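Long-range contacts in CBS domain-containing protein CBSX2, chloroplastic (Arabidopsis thaliana, PDB 3SL7), which probably modulates plant development by regulating the thioredoxin system, as a chloroplast protein built from a pair of CBS domains: residues Y4-F9 / D113-E118; R130-V135 / G143-G148; W47-V52 / P106-V111. One frame throughout, in Å; residues are numbered along the deposited sequence.

Contact 1: Y4-F9 / D113-E118; sequences YTVGDF and DSTNLE. With ACT (acetate ion), chain F.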
ATOM      1  N   TYR A   4      16.315 -12.649 -15.193  1.00 39.16           N
ATOM      2  CA  TYR A   4      15.486 -11.470 -15.418  1.00 36.41           C
ATOM      3  C   TYR A   4      16.118 -10.186 -14.864  1.00 30.58           C
ATOM      4  O   TYR A   4      17.032 -10.228 -14.043  1.00 27.82           O
ATOM      5  CB  TYR A   4      14.086 -11.671 -14.840  1.00 49.31           C
ATOM      6  CG  TYR A   4      13.270 -12.704 -15.582  1.00 55.45           C
ATOM      7  CD1 TYR A   4      13.292 -14.040 -15.201  1.00 67.05           C
ATOM      8  CD2 TYR A   4      12.475 -12.343 -16.661  1.00 60.72           C
ATOM      9  CE1 TYR A   4      12.548 -14.987 -15.874  1.00 74.19           C
ATOM     10  CE2 TYR A   4      11.723 -13.284 -17.340  1.00 71.02           C
ATOM     11  CZ  TYR A   4      11.766 -14.602 -16.941  1.00 78.88           C
ATOM     12  OH  TYR A   4      11.020 -15.541 -17.613  1.00 90.27           O
ATOM     13  N   THR A   5      15.636  -9.046 -15.339  1.00 25.86           N
ATOM     14  CA  THR A   5      16.170  -7.771 -14.905  1.00 27.63           C
ATOM     15  C   THR A   5      15.039  -6.889 -14.353  1.00 30.39           C
ATOM     16  O   THR A   5      13.857  -7.148 -14.587  1.00 23.50           O
ATOM     17  CB  THR A   5      16.838  -7.038 -16.068  1.00 23.60           C
ATOM     18  OG1 THR A   5      15.848  -6.740 -17.055  1.00 29.93           O
ATOM     19  CG2 THR A   5      17.960  -7.906 -16.719  1.00 22.41           C
ATOM     20  N   VAL A   6      15.407  -5.841 -13.631  1.00 26.39           N
ATOM     21  CA  VAL A   6      14.422  -4.900 -13.116  1.00 19.59           C
ATOM     22  C   VAL A   6      13.484  -4.432 -14.229  1.00 28.78           C
ATOM     23  O   VAL A   6      12.272  -4.377 -14.048  1.00 24.86           O
ATOM     24  CB  VAL A   6      15.113  -3.697 -12.457  1.00 26.13           C
ATOM     25  CG1 VAL A   6      14.106  -2.573 -12.159  1.00 26.83           C
ATOM     26  CG2 VAL A   6      15.828  -4.147 -11.199  1.00 23.38           C
ATOM     27  N   GLY A   7      14.044  -4.109 -15.391  1.00 30.92           N
ATOM     28  CA  GLY A   7      13.248  -3.545 -16.467  1.00 27.77           C
ATOM     29  C   GLY A   7      12.103  -4.432 -16.906  1.00 22.45           C
ATOM     30  O   GLY A   7      11.111  -3.964 -17.464  1.00 30.28           O
ATOM     31  N   ASP A   8      12.250  -5.727 -16.661  1.00 24.84           N
ATOM     32  CA  ASP A   8      11.230  -6.697 -17.055  1.00 29.74           C
ATOM     33  C   ASP A   8       9.974  -6.627 -16.184  1.00 39.82           C
ATOM     34  O   ASP A   8       8.899  -7.047 -16.614  1.00 28.28           O
ATOM     35  CB  ASP A   8      11.801  -8.116 -17.006  1.00 28.84           C
ATOM     36  CG  ASP A   8      12.954  -8.321 -17.985  1.00 38.59           C
ATOM     37  OD1 ASP A   8      12.842  -7.901 -19.159  1.00 28.04           O
ATOM     38  OD2 ASP A   8      13.984  -8.889 -17.575  1.00 25.40           O
ATOM     39  N   PHE A   9      10.105  -6.115 -14.964  1.00 30.32           N
ATOM     40  CA  PHE A   9       8.992  -6.176 -14.005  1.00 25.63           C
ATOM     41  C   PHE A   9       8.717  -4.911 -13.208  1.00 30.86           C
ATOM     42  O   PHE A   9       7.814  -4.887 -12.378  1.00 29.48           O
ATOM     43  CB  PHE A   9       9.202  -7.336 -13.045  1.00 32.78           C
ATOM     44  CG  PHE A   9       9.223  -8.673 -13.723  1.00 35.40           C
ATOM     45  CD1 PHE A   9       8.042  -9.324 -14.033  1.00 41.35           C
ATOM     46  CD2 PHE A   9      10.421  -9.273 -14.054  1.00 32.78           C
ATOM     47  CE1 PHE A   9       8.056 -10.547 -14.654  1.00 40.44           C
ATOM     48  CE2 PHE A   9      10.442 -10.502 -14.678  1.00 46.01           C
ATOM     49  CZ  PHE A   9       9.256 -11.138 -14.982  1.00 40.60           C
ATOM     50  N   ASP A 113      17.293  -0.355 -15.206  1.00 24.70           N
ATOM     51  CA  ASP A 113      16.420  -1.394 -15.751  1.00 31.18           C
ATOM     52  C   ASP A 113      17.186  -2.688 -16.048  1.00 35.90           C
ATOM     53  O   ASP A 113      16.600  -3.771 -16.097  1.00 27.85           O
ATOM     54  CB  ASP A 113      15.638  -0.918 -16.986  1.00 31.57           C
ATOM     55  CG  ASP A 113      16.525  -0.421 -18.106  1.00 31.38           C
ATOM     56  OD1 ASP A 113      17.731  -0.768 -18.164  1.00 27.26           O
ATOM     57  OD2 ASP A 113      15.991   0.325 -18.946  1.00 30.79           O
ATOM     58  N   SER A 114      18.503  -2.568 -16.222  1.00 23.07           N
ATOM     59  CA  SER A 114      19.362  -3.707 -16.528  1.00 30.50           C
ATOM     60  C   SER A 114      19.785  -4.457 -15.275  1.00 29.53           C
ATOM     61  O   SER A 114      20.386  -5.518 -15.360  1.00 30.43           O
ATOM     62  CB  SER A 114      20.614  -3.233 -17.264  1.00 36.45           C
ATOM     63  OG  SER A 114      21.247  -2.201 -16.519  1.00 32.33           O
ATOM     64  N   THR A 115      19.476  -3.900 -14.111  1.00 31.26           N
ATOM     65  CA  THR A 115      19.855  -4.536 -12.858  1.00 30.19           C
ATOM     66  C   THR A 115      19.227  -5.913 -12.754  1.00 28.43           C
ATOM     67  O   THR A 115      18.054  -6.090 -13.054  1.00 32.71           O
ATOM     68  CB  THR A 115      19.438  -3.676 -11.650  1.00 34.37           C
ATOM     69  OG1 THR A 115      20.131  -2.429 -11.709  1.00 30.05           O
ATOM     70  CG2 THR A 115      19.789  -4.364 -10.346  1.00 36.29           C
ATOM     71  N   ASN A 116      20.035  -6.887 -12.348  1.00 34.49           N
ATOM     72  CA  ASN A 116      19.574  -8.250 -12.142  1.00 32.04           C
ATOM     73  C   ASN A 116      18.437  -8.273 -11.126  1.00 32.32           C
ATOM     74  O   ASN A 116      18.523  -7.653 -10.072  1.00 32.25           O
ATOM     75  CB  ASN A 116      20.740  -9.131 -11.684  1.00 32.45           C
ATOM     76  CG  ASN A 116      20.288 -10.493 -11.197  1.00 38.51           C
ATOM     77  OD1 ASN A 116      20.089 -10.708  -9.999  1.00 42.71           O
ATOM     78  ND2 ASN A 116      20.128 -11.426 -12.127  1.00 47.35           N
ATOM     79  N   LEU A 117      17.359  -8.972 -11.460  1.00 34.15           N
ATOM     80  CA  LEU A 117      16.157  -8.957 -10.627  1.00 29.97           C
ATOM     81  C   LEU A 117      16.419  -9.471  -9.219  1.00 30.00           C
ATOM     82  O   LEU A 117      15.933  -8.888  -8.249  1.00 32.62           O
ATOM     83  CB  LEU A 117      15.026  -9.756 -11.271  1.00 30.08           C
ATOM     84  CG  LEU A 117      13.685  -9.701 -10.530  1.00 29.66           C
ATOM     85  CD1 LEU A 117      13.146  -8.285 -10.533  1.00 32.07           C
ATOM     86  CD2 LEU A 117      12.691 -10.649 -11.156  1.00 40.25           C
ATOM     87  N   GLU A 118      17.169 -10.563  -9.100  1.00 27.57           N
ATOM     88  CA  GLU A 118      17.480 -11.129  -7.785  1.00 29.99           C
ATOM     89  C   GLU A 118      18.298 -10.167  -6.929  1.00 34.43           C
ATOM     90  O   GLU A 118      18.077 -10.072  -5.732  1.00 31.23           O
ATOM     91  CB  GLU A 118      18.204 -12.477  -7.910  1.00 30.01           C
ATOM     92  CG  GLU A 118      17.416 -13.494  -8.724  1.00 45.04           C
ATOM     93  CD  GLU A 118      17.814 -14.944  -8.444  1.00 59.41           C
ATOM     94  OE1 GLU A 118      18.381 -15.216  -7.362  1.00 60.59           O
ATOM     95  OE2 GLU A 118      17.552 -15.813  -9.306  1.00 78.07           O
TER
HETATM   96  C   ACT F   5      16.017 -15.146 -12.762  1.00 76.07           C
HETATM   97  O   ACT F   5      15.445 -15.847 -11.894  1.00 80.27           O
HETATM   98  OXT ACT F   5      15.292 -14.783 -13.717  1.00 67.19           O
HETATM   99  CH3 ACT F   5      17.470 -14.762 -12.662  1.00 66.84           C
HETATM  100  O   HOH W   1      20.089 -10.412 -15.457  1.00 43.81           O

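Contact 2: R130-V135 / G143-G148; sequences RRLPVV and GILTRG. With ACT (acetate ion), chain C.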
ATOM      1  N   ARG A 130      11.594   0.600   1.063  1.00 42.60           N
ATOM      2  CA  ARG A 130      11.028  -0.661   0.568  1.00 41.58           C
ATOM      3  C   ARG A 130      10.563  -0.608  -0.893  1.00 39.69           C
ATOM      4  O   ARG A 130       9.719  -1.393  -1.324  1.00 38.22           O
ATOM      5  CB  ARG A 130       9.864  -1.098   1.448  1.00 53.07           C
ATOM      6  CG  ARG A 130      10.247  -1.379   2.896  1.00 62.71           C
ATOM      7  CD  ARG A 130      10.945  -2.724   3.043  1.00 90.54           C
ATOM      8  NE  ARG A 130      10.013  -3.770   3.456  1.00109.39           N
ATOM      9  CZ  ARG A 130       9.750  -4.070   4.724  1.00117.15           C
ATOM     10  NH1 ARG A 130      10.352  -3.405   5.700  1.00125.96           N
ATOM     11  NH2 ARG A 130       8.888  -5.035   5.016  1.00112.33           N
ATOM     12  N   ARG A 131      11.089   0.349  -1.639  1.00 30.79           N
ATOM     13  CA  ARG A 131      10.950   0.379  -3.091  1.00 29.15           C
ATOM     14  C   ARG A 131      12.284   0.865  -3.614  1.00 28.36           C
ATOM     15  O   ARG A 131      13.035   1.496  -2.878  1.00 31.01           O
ATOM     16  CB  ARG A 131       9.863   1.360  -3.519  1.00 27.44           C
ATOM     17  CG  ARG A 131       8.574   1.252  -2.747  1.00 44.77           C
ATOM     18  CD  ARG A 131       7.767   2.525  -2.926  1.00 44.60           C
ATOM     19  NE  ARG A 131       6.463   2.453  -2.277  1.00 49.18           N
ATOM     20  CZ  ARG A 131       6.235   2.776  -1.007  1.00 41.75           C
ATOM     21  NH1 ARG A 131       7.228   3.183  -0.229  1.00 40.81           N
ATOM     22  NH2 ARG A 131       5.010   2.687  -0.511  1.00 50.24           N
ATOM     23  N   LEU A 132      12.576   0.580  -4.879  1.00 22.91           N
ATOM     24  CA  LEU A 132      13.789   1.058  -5.508  1.00 23.09           C
ATOM     25  C   LEU A 132      13.404   1.863  -6.725  1.00 24.26           C
ATOM     26  O   LEU A 132      12.857   1.317  -7.671  1.00 30.44           O
ATOM     27  CB  LEU A 132      14.687  -0.105  -5.924  1.00 21.74           C
ATOM     28  CG  LEU A 132      15.194  -0.954  -4.764  1.00 29.12           C
ATOM     29  CD1 LEU A 132      15.796  -2.264  -5.280  1.00 24.77           C
ATOM     30  CD2 LEU A 132      16.216  -0.169  -3.959  1.00 35.55           C
ATOM     31  N   PRO A 133      13.653   3.177  -6.682  1.00 26.56           N
ATOM     32  CA  PRO A 133      13.448   3.960  -7.896  1.00 18.28           C
ATOM     33  C   PRO A 133      14.340   3.366  -8.987  1.00 24.75           C
ATOM     34  O   PRO A 133      15.439   2.893  -8.692  1.00 23.28           O
ATOM     35  CB  PRO A 133      13.944   5.352  -7.505  1.00 24.97           C
ATOM     36  CG  PRO A 133      13.787   5.409  -6.002  1.00 32.20           C
ATOM     37  CD  PRO A 133      14.107   4.001  -5.549  1.00 34.07           C
ATOM     38  N   VAL A 134      13.868   3.367 -10.222  1.00 22.58           N
ATOM     39  CA  VAL A 134      14.702   2.909 -11.339  1.00 20.90           C
ATOM     40  C   VAL A 134      15.048   4.138 -12.151  1.00 22.74           C
ATOM     41  O   VAL A 134      14.164   4.912 -12.530  1.00 31.02           O
ATOM     42  CB  VAL A 134      13.971   1.886 -12.211  1.00 24.30           C
ATOM     43  CG1 VAL A 134      14.948   1.225 -13.210  1.00 24.12           C
ATOM     44  CG2 VAL A 134      13.316   0.832 -11.340  1.00 25.89           C
ATOM     45  N   VAL A 135      16.339   4.337 -12.394  1.00 23.95           N
ATOM     46  CA  VAL A 135      16.791   5.471 -13.170  1.00 17.33           C
ATOM     47  C   VAL A 135      17.468   5.059 -14.477  1.00 26.05           C
ATOM     48  O   VAL A 135      17.893   3.911 -14.652  1.00 26.56           O
ATOM     49  CB  VAL A 135      17.748   6.358 -12.348  1.00 28.76           C
ATOM     50  CG1 VAL A 135      17.045   6.866 -11.078  1.00 21.86           C
ATOM     51  CG2 VAL A 135      19.002   5.585 -11.984  1.00 30.08           C
ATOM     52  N   GLY A 143      11.157   4.437 -13.562  1.00 28.98           N
ATOM     53  CA  GLY A 143      10.258   3.460 -12.998  1.00 26.23           C
ATOM     54  C   GLY A 143      10.527   3.266 -11.529  1.00 31.08           C
ATOM     55  O   GLY A 143      11.389   3.909 -10.943  1.00 22.45           O
ATOM     56  N   ILE A 144       9.788   2.354 -10.928  1.00 22.59           N
ATOM     57  CA  ILE A 144      10.071   1.987  -9.567  1.00 25.12           C
ATOM     58  C   ILE A 144       9.873   0.485  -9.427  1.00 25.44           C
ATOM     59  O   ILE A 144       8.998  -0.095 -10.070  1.00 29.59           O
ATOM     60  CB  ILE A 144       9.194   2.820  -8.559  1.00 24.90           C
ATOM     61  CG1 ILE A 144       9.710   2.679  -7.137  1.00 38.78           C
ATOM     62  CG2 ILE A 144       7.721   2.427  -8.622  1.00 34.97           C
ATOM     63  CD1 ILE A 144       9.231   3.805  -6.224  1.00 46.80           C
ATOM     64  N   LEU A 145      10.723  -0.148  -8.628  1.00 21.98           N
ATOM     65  CA  LEU A 145      10.533  -1.555  -8.289  1.00 23.15           C
ATOM     66  C   LEU A 145       9.956  -1.666  -6.885  1.00 24.50           C
ATOM     67  O   LEU A 145      10.554  -1.199  -5.912  1.00 26.91           O
ATOM     68  CB  LEU A 145      11.852  -2.328  -8.357  1.00 26.20           C
ATOM     69  CG  LEU A 145      11.693  -3.845  -8.190  1.00 34.76           C
ATOM     70  CD1 LEU A 145      11.001  -4.453  -9.424  1.00 26.67           C
ATOM     71  CD2 LEU A 145      13.047  -4.513  -7.949  1.00 28.18           C
ATOM     72  N   THR A 146       8.799  -2.305  -6.787  1.00 24.38           N
ATOM     73  CA  THR A 146       8.124  -2.470  -5.515  1.00 28.47           C
ATOM     74  C   THR A 146       8.150  -3.939  -5.155  1.00 34.08           C
ATOM     75  O   THR A 146       8.400  -4.772  -6.010  1.00 28.23           O
ATOM     76  CB  THR A 146       6.654  -2.046  -5.620  1.00 27.04           C
ATOM     77  OG1 THR A 146       5.952  -2.984  -6.446  1.00 30.83           O
ATOM     78  CG2 THR A 146       6.535  -0.647  -6.243  1.00 27.65           C
ATOM     79  N   ARG A 147       7.865  -4.262  -3.897  1.00 26.72           N
ATOM     80  CA  ARG A 147       7.785  -5.657  -3.493  1.00 28.21           C
ATOM     81  C   ARG A 147       6.713  -6.366  -4.309  1.00 36.69           C
ATOM     82  O   ARG A 147       6.884  -7.518  -4.709  1.00 34.28           O
ATOM     83  CB  ARG A 147       7.504  -5.777  -1.998  1.00 32.75           C
ATOM     84  CG  ARG A 147       8.710  -5.474  -1.124  1.00 48.89           C
ATOM     85  CD  ARG A 147       8.344  -5.500   0.355  1.00 69.37           C
ATOM     86  NE  ARG A 147       7.724  -6.763   0.752  1.00 78.59           N
ATOM     87  CZ  ARG A 147       8.394  -7.896   0.950  1.00 83.17           C
ATOM     88  NH1 ARG A 147       9.711  -7.932   0.770  1.00 78.09           N
ATOM     89  NH2 ARG A 147       7.748  -8.998   1.320  1.00 72.70           N
ATOM     90  N   GLY A 148       5.614  -5.663  -4.564  1.00 30.55           N
ATOM     91  CA  GLY A 148       4.549  -6.186  -5.401  1.00 30.30           C
ATOM     92  C   GLY A 148       5.010  -6.546  -6.808  1.00 32.65           C
ATOM     93  O   GLY A 148       4.576  -7.547  -7.366  1.00 31.57           O
TER
HETATM   94  C   ACT C   2       4.261   2.072  -4.856  1.00 46.17           C
HETATM   95  O   ACT C   2       3.876   1.253  -3.996  1.00 44.53           O
HETATM   96  OXT ACT C   2       5.091   2.913  -4.453  1.00 52.92           O
HETATM   97  CH3 ACT C   2       3.772   2.038  -6.279  1.00 44.93           C
HETATM   98  O   HOH W   2       7.264  -2.002  -2.025  1.00 32.80           O

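Contact 3: W47-V52 / P106-V111; sequences WTLVGV and PSPLVV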
ATOM      1  N   TRP A  47      12.754  15.701 -13.992  1.00 35.41           N
ATOM      2  CA  TRP A  47      12.545  14.282 -13.730  1.00 29.81           C
ATOM      3  C   TRP A  47      13.782  13.564 -13.215  1.00 28.21           C
ATOM      4  O   TRP A  47      13.805  12.341 -13.139  1.00 32.42           O
ATOM      5  CB  TRP A  47      11.957  13.573 -14.958  1.00 44.46           C
ATOM      6  CG  TRP A  47      10.487  13.631 -14.904  1.00 46.64           C
ATOM      7  CD1 TRP A  47       9.699  14.695 -15.225  1.00 51.64           C
ATOM      8  CD2 TRP A  47       9.614  12.608 -14.432  1.00 41.89           C
ATOM      9  NE1 TRP A  47       8.380  14.387 -15.000  1.00 51.72           N
ATOM     10  CE2 TRP A  47       8.301  13.111 -14.512  1.00 51.85           C
ATOM     11  CE3 TRP A  47       9.812  11.309 -13.963  1.00 29.36           C
ATOM     12  CZ2 TRP A  47       7.191  12.361 -14.141  1.00 46.55           C
ATOM     13  CZ3 TRP A  47       8.708  10.567 -13.586  1.00 45.75           C
ATOM     14  CH2 TRP A  47       7.413  11.095 -13.679  1.00 52.44           C
ATOM     15  N   THR A  48      14.799  14.330 -12.837  1.00 30.32           N
ATOM     16  CA  THR A  48      15.922  13.755 -12.112  1.00 34.33           C
ATOM     17  C   THR A  48      15.437  13.305 -10.744  1.00 36.00           C
ATOM     18  O   THR A  48      14.777  14.070 -10.024  1.00 32.61           O
ATOM     19  CB  THR A  48      17.061  14.761 -11.947  1.00 36.82           C
ATOM     20  OG1 THR A  48      17.452  15.231 -13.241  1.00 40.14           O
ATOM     21  CG2 THR A  48      18.254  14.100 -11.264  1.00 32.55           C
ATOM     22  N   LEU A  49      15.744  12.061 -10.389  1.00 25.73           N
ATOM     23  CA  LEU A  49      15.360  11.522  -9.090  1.00 32.76           C
ATOM     24  C   LEU A  49      16.238  12.192  -8.043  1.00 36.74           C
ATOM     25  O   LEU A  49      17.462  12.122  -8.123  1.00 28.02           O
ATOM     26  CB  LEU A  49      15.566  10.007  -9.089  1.00 23.88           C
ATOM     27  CG  LEU A  49      15.065   9.105  -7.956  1.00 32.74           C
ATOM     28  CD1 LEU A  49      16.069   9.033  -6.853  1.00 39.77           C
ATOM     29  CD2 LEU A  49      13.714   9.563  -7.445  1.00 18.49           C
ATOM     30  N   VAL A  50      15.627  12.883  -7.084  1.00 25.46           N
ATOM     31  CA  VAL A  50      16.414  13.583  -6.068  1.00 22.88           C
ATOM     32  C   VAL A  50      16.221  13.024  -4.658  1.00 27.39           C
ATOM     33  O   VAL A  50      17.012  13.302  -3.754  1.00 24.98           O
ATOM     34  CB  VAL A  50      16.149  15.101  -6.080  1.00 32.81           C
ATOM     35  CG1 VAL A  50      16.404  15.665  -7.469  1.00 29.88           C
ATOM     36  CG2 VAL A  50      14.723  15.413  -5.600  1.00 28.43           C
ATOM     37  N   GLY A  51      15.174  12.230  -4.475  1.00 25.00           N
ATOM     38  CA  GLY A  51      14.893  11.671  -3.172  1.00 25.12           C
ATOM     39  C   GLY A  51      13.643  10.831  -3.147  1.00 21.55           C
ATOM     40  O   GLY A  51      13.018  10.577  -4.173  1.00 25.82           O
ATOM     41  N   VAL A  52      13.308  10.368  -1.954  1.00 19.28           N
ATOM     42  CA  VAL A  52      12.083   9.626  -1.726  1.00 21.35           C
ATOM     43  C   VAL A  52      11.494  10.151  -0.427  1.00 31.90           C
ATOM     44  O   VAL A  52      12.220  10.651   0.436  1.00 30.07           O
ATOM     45  CB  VAL A  52      12.347   8.104  -1.600  1.00 20.97           C
ATOM     46  CG1 VAL A  52      12.943   7.549  -2.915  1.00 29.65           C
ATOM     47  CG2 VAL A  52      13.284   7.821  -0.436  1.00 29.25           C
ATOM     48  N   PRO A 106      17.224  12.192   0.687  1.00 26.25           N
ATOM     49  CA  PRO A 106      17.874  12.502  -0.577  1.00 32.43           C
ATOM     50  C   PRO A 106      18.750  11.324  -1.019  1.00 28.86           C
ATOM     51  O   PRO A 106      19.097  10.483  -0.188  1.00 26.10           O
ATOM     52  CB  PRO A 106      18.750  13.686  -0.210  1.00 28.24           C
ATOM     53  CG  PRO A 106      19.170  13.371   1.197  1.00 39.38           C
ATOM     54  CD  PRO A 106      17.986  12.701   1.842  1.00 36.61           C
ATOM     55  N   SER A 107      19.061  11.252  -2.304  1.00 35.34           N
ATOM     56  CA  SER A 107      20.090  10.326  -2.772  1.00 33.34           C
ATOM     57  C   SER A 107      19.771   8.884  -2.371  1.00 23.21           C
ATOM     58  O   SER A 107      20.612   8.203  -1.786  1.00 35.04           O
ATOM     59  CB  SER A 107      21.423  10.755  -2.157  1.00 36.52           C
ATOM     60  OG  SER A 107      22.503  10.083  -2.773  1.00 74.25           O
ATOM     61  N   PRO A 108      18.535   8.426  -2.643  1.00 32.71           N
ATOM     62  CA  PRO A 108      18.148   7.080  -2.208  1.00 32.09           C
ATOM     63  C   PRO A 108      18.864   6.013  -3.030  1.00 30.67           C
ATOM     64  O   PRO A 108      19.501   6.340  -4.043  1.00 27.04           O
ATOM     65  CB  PRO A 108      16.635   7.044  -2.481  1.00 35.98           C
ATOM     66  CG  PRO A 108      16.434   8.018  -3.599  1.00 40.07           C
ATOM     67  CD  PRO A 108      17.441   9.118  -3.353  1.00 42.10           C
ATOM     68  N   LEU A 109      18.772   4.769  -2.571  1.00 35.20           N
ATOM     69  CA  LEU A 109      19.212   3.620  -3.338  1.00 44.19           C
ATOM     70  C   LEU A 109      18.392   3.552  -4.597  1.00 25.53           C
ATOM     71  O   LEU A 109      17.166   3.641  -4.549  1.00 37.86           O
ATOM     72  CB  LEU A 109      18.986   2.332  -2.545  1.00 54.15           C
ATOM     73  CG  LEU A 109      20.055   1.978  -1.518  1.00 71.63           C
ATOM     74  CD1 LEU A 109      19.752   0.616  -0.892  1.00 83.70           C
ATOM     75  CD2 LEU A 109      21.427   1.997  -2.195  1.00 44.08           C
ATOM     76  N   VAL A 110      19.066   3.381  -5.731  1.00 36.04           N
ATOM     77  CA  VAL A 110      18.360   3.151  -6.985  1.00 22.59           C
ATOM     78  C   VAL A 110      18.944   1.981  -7.781  1.00 30.22           C
ATOM     79  O   VAL A 110      20.065   1.523  -7.528  1.00 32.56           O
ATOM     80  CB  VAL A 110      18.358   4.392  -7.902  1.00 35.15           C
ATOM     81  CG1 VAL A 110      17.849   5.638  -7.156  1.00 21.35           C
ATOM     82  CG2 VAL A 110      19.745   4.629  -8.486  1.00 33.97           C
ATOM     83  N   VAL A 111      18.177   1.505  -8.755  1.00 29.18           N
ATOM     84  CA  VAL A 111      18.667   0.476  -9.655  1.00 21.84           C
ATOM     85  C   VAL A 111      18.478   0.970 -11.076  1.00 28.26           C
ATOM     86  O   VAL A 111      17.914   2.043 -11.296  1.00 23.84           O
ATOM     87  CB  VAL A 111      17.915  -0.850  -9.467  1.00 28.47           C
ATOM     88  CG1 VAL A 111      18.210  -1.434  -8.093  1.00 32.60           C
ATOM     89  CG2 VAL A 111      16.422  -0.638  -9.646  1.00 33.61           C
TER

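Contact 1: Y4-F9 / D113-E118
Leu117 and Phe9 form the apolar end of this contact, their side chains crossing at about a right angle. Leu117 CG lies anti to the backbone N (chi1 -175°), which brings methyl CD2 against Phe9 CD2, 3.9 Å away and oblique to the ring, and also against Tyr4 CB. Tyr4 CB in turn lies at the edge of the Phe9 ring, in its plane. Val6 and Thr115 are arranged differently: side by side and pointing the same way, with Val6 CG2 3.7 Å from Thr115 CB. Between these two groups the backbones are laced together by a single beta bridge, Thr5 with Asn116. Leu117 N donates to Tyr4 O (2.9 Å) from above the carbonyl plane, whereas Val6 N meets Thr115 O (2.7 Å) almost end-on. In a CBS pair the two domains pack as a pseudo-symmetric unit, and here residues 4-9, near the N-terminus of the chain, are tied to the start of helix 117-124 in the second CBS domain, with Asn116 as N-cap, its OD1 bonded to Asp119 N. Gly7 N reaches Asp113 O (2.7 Å) in the carbonyl plane, on a lone pair. Asp8 OD2 steadies the turn from within, accepting Thr5 N at 2.8 Å on its anti side. Helix 147-159 covers Phe9 and Leu117 through Ala153, while Phe85 of the second subunit packs on Leu117.

Contact 2: R130-V135 / G143-G148
Backbone hydrogen bonds join Leu132 to Leu145 and Val134 to Gly143, each pair bonded in both directions. Of these, Leu145 N to Leu132 O is nearly straight (2.8 Å, 176° at the hydrogen). Gly143 N to Val134 O is longer, 3.2 Å, and more bent. Pro133, which has no N-H to give, occupies a non-hydrogen-bonded position opposite Ile144. The two strands form the antiparallel beta hairpin of the second CBS domain, central in a mixed sheet whose outer strands are 11-12 and 111-112; helix 147-159 follows directly, with Thr146 as its N-cap through a bond from Asn149 N to OG1.

Apolar contacts divide between the two faces. On that of Leu132, Val134 and Leu145, the leucine CB atoms lie 4.3 Å apart, and helix 117-124 packs on Leu132 and Leu145. On the other face Ile144 CG1 stands anti to the backbone N (chi1 -167°), carrying CD1 to 3.7 Å from Arg131 CB, so that the isoleucine crosses the aliphatic part of the arginine obliquely.

Polar and charged groups gather at the open end of the hairpin. The extended Arg131 chain presents the edge of its guanidinium to an acetate, probably from the crystallisation liquor, with only weak bonds from NE; its NH2 is bonded to Thr38 OG1. Arg130, poorly ordered, lies alongside Arg147. Arg147 CD approaches the edge of the Arg130 guanidinium, and the two guanidinium planes stand 86° apart. A water accepts from Arg147 N (3.0 Å) and donates to Arg130 O (2.6 Å). Arg147 also makes a cation-pi contact with Trp82 of the second subunit.

Contact 3: W47-V52 / P106-V111
Pro108 meets both Leu49 and Val52, and most of the contact gathers round its ring. Leu49 points its end at the ring, with Leu49 CD1 3.4 Å from Pro108 CG, tighter than usual for two carbons. Val52 instead slides past the ring in the opposite direction; its CG1, anti to the carbonyl carbon (chi1 -62°), comes within 3.6 Å of Pro108 CG. The ring's third neighbour is the backbone itself, with Gly51 CA 3.6 Å from Pro108 CD. Leu49 CD1 is shared, since Val110 CG1 also packs on it at 3.8 Å, so one methyl touches two residues of the loop.

Beside this apolar group, Ser107 N donates to Val50 O (3.2 Å) from well above the carbonyl plane, and Pro106 CA makes a longer CH···O approach to the same oxygen (3.4 Å). Gly51 and Pro106 pair as antiparallel, non-hydrogen-bonded neighbours, CA to CA 4.0 Å. Strand 105-106, which belongs to the second CBS repeat by sequence, thereby forms an edge of the three-stranded antiparallel sheet of the first, while strand 11-12 joins the sheet holding the hairpin 131-146, an exchange consistent with the intimate pairing of CBS domains.

Farther out, Val50 and Gly51 both face Val42 of strand 39-43, which makes a classic beta bulge in strand 49-54. Val52 is held by a backbone bond to Thr105, so the register of the edge strand is set on either side of Pro106. Pro41 backs Leu49, and Pro133 and Val135 of strand 131-135 lie against Val52 and Val110 respectively.

How the contacts relate
Along the chain, contact 3 falls within the long span bridged by contact 1, and contact 2 follows as a local hairpin. Contact 2 is the middle one: its centre lies about 11 Å from those of the other two, which are about 18 Å apart. Val111, at the end of the contact 3 loop, runs beside strand 131-135 with probable hydrogen bonds between Val111 and both Pro133 and Val135. Val6 of contact 1 packs on Val134 and Leu145 of contact 2 and also on Val111. Contacts 1 and 3 both join the two CBS domains, while contact 2 lies within the second; contacts 1 and 2 also touch the second subunit, so both lie close to the dimer interface.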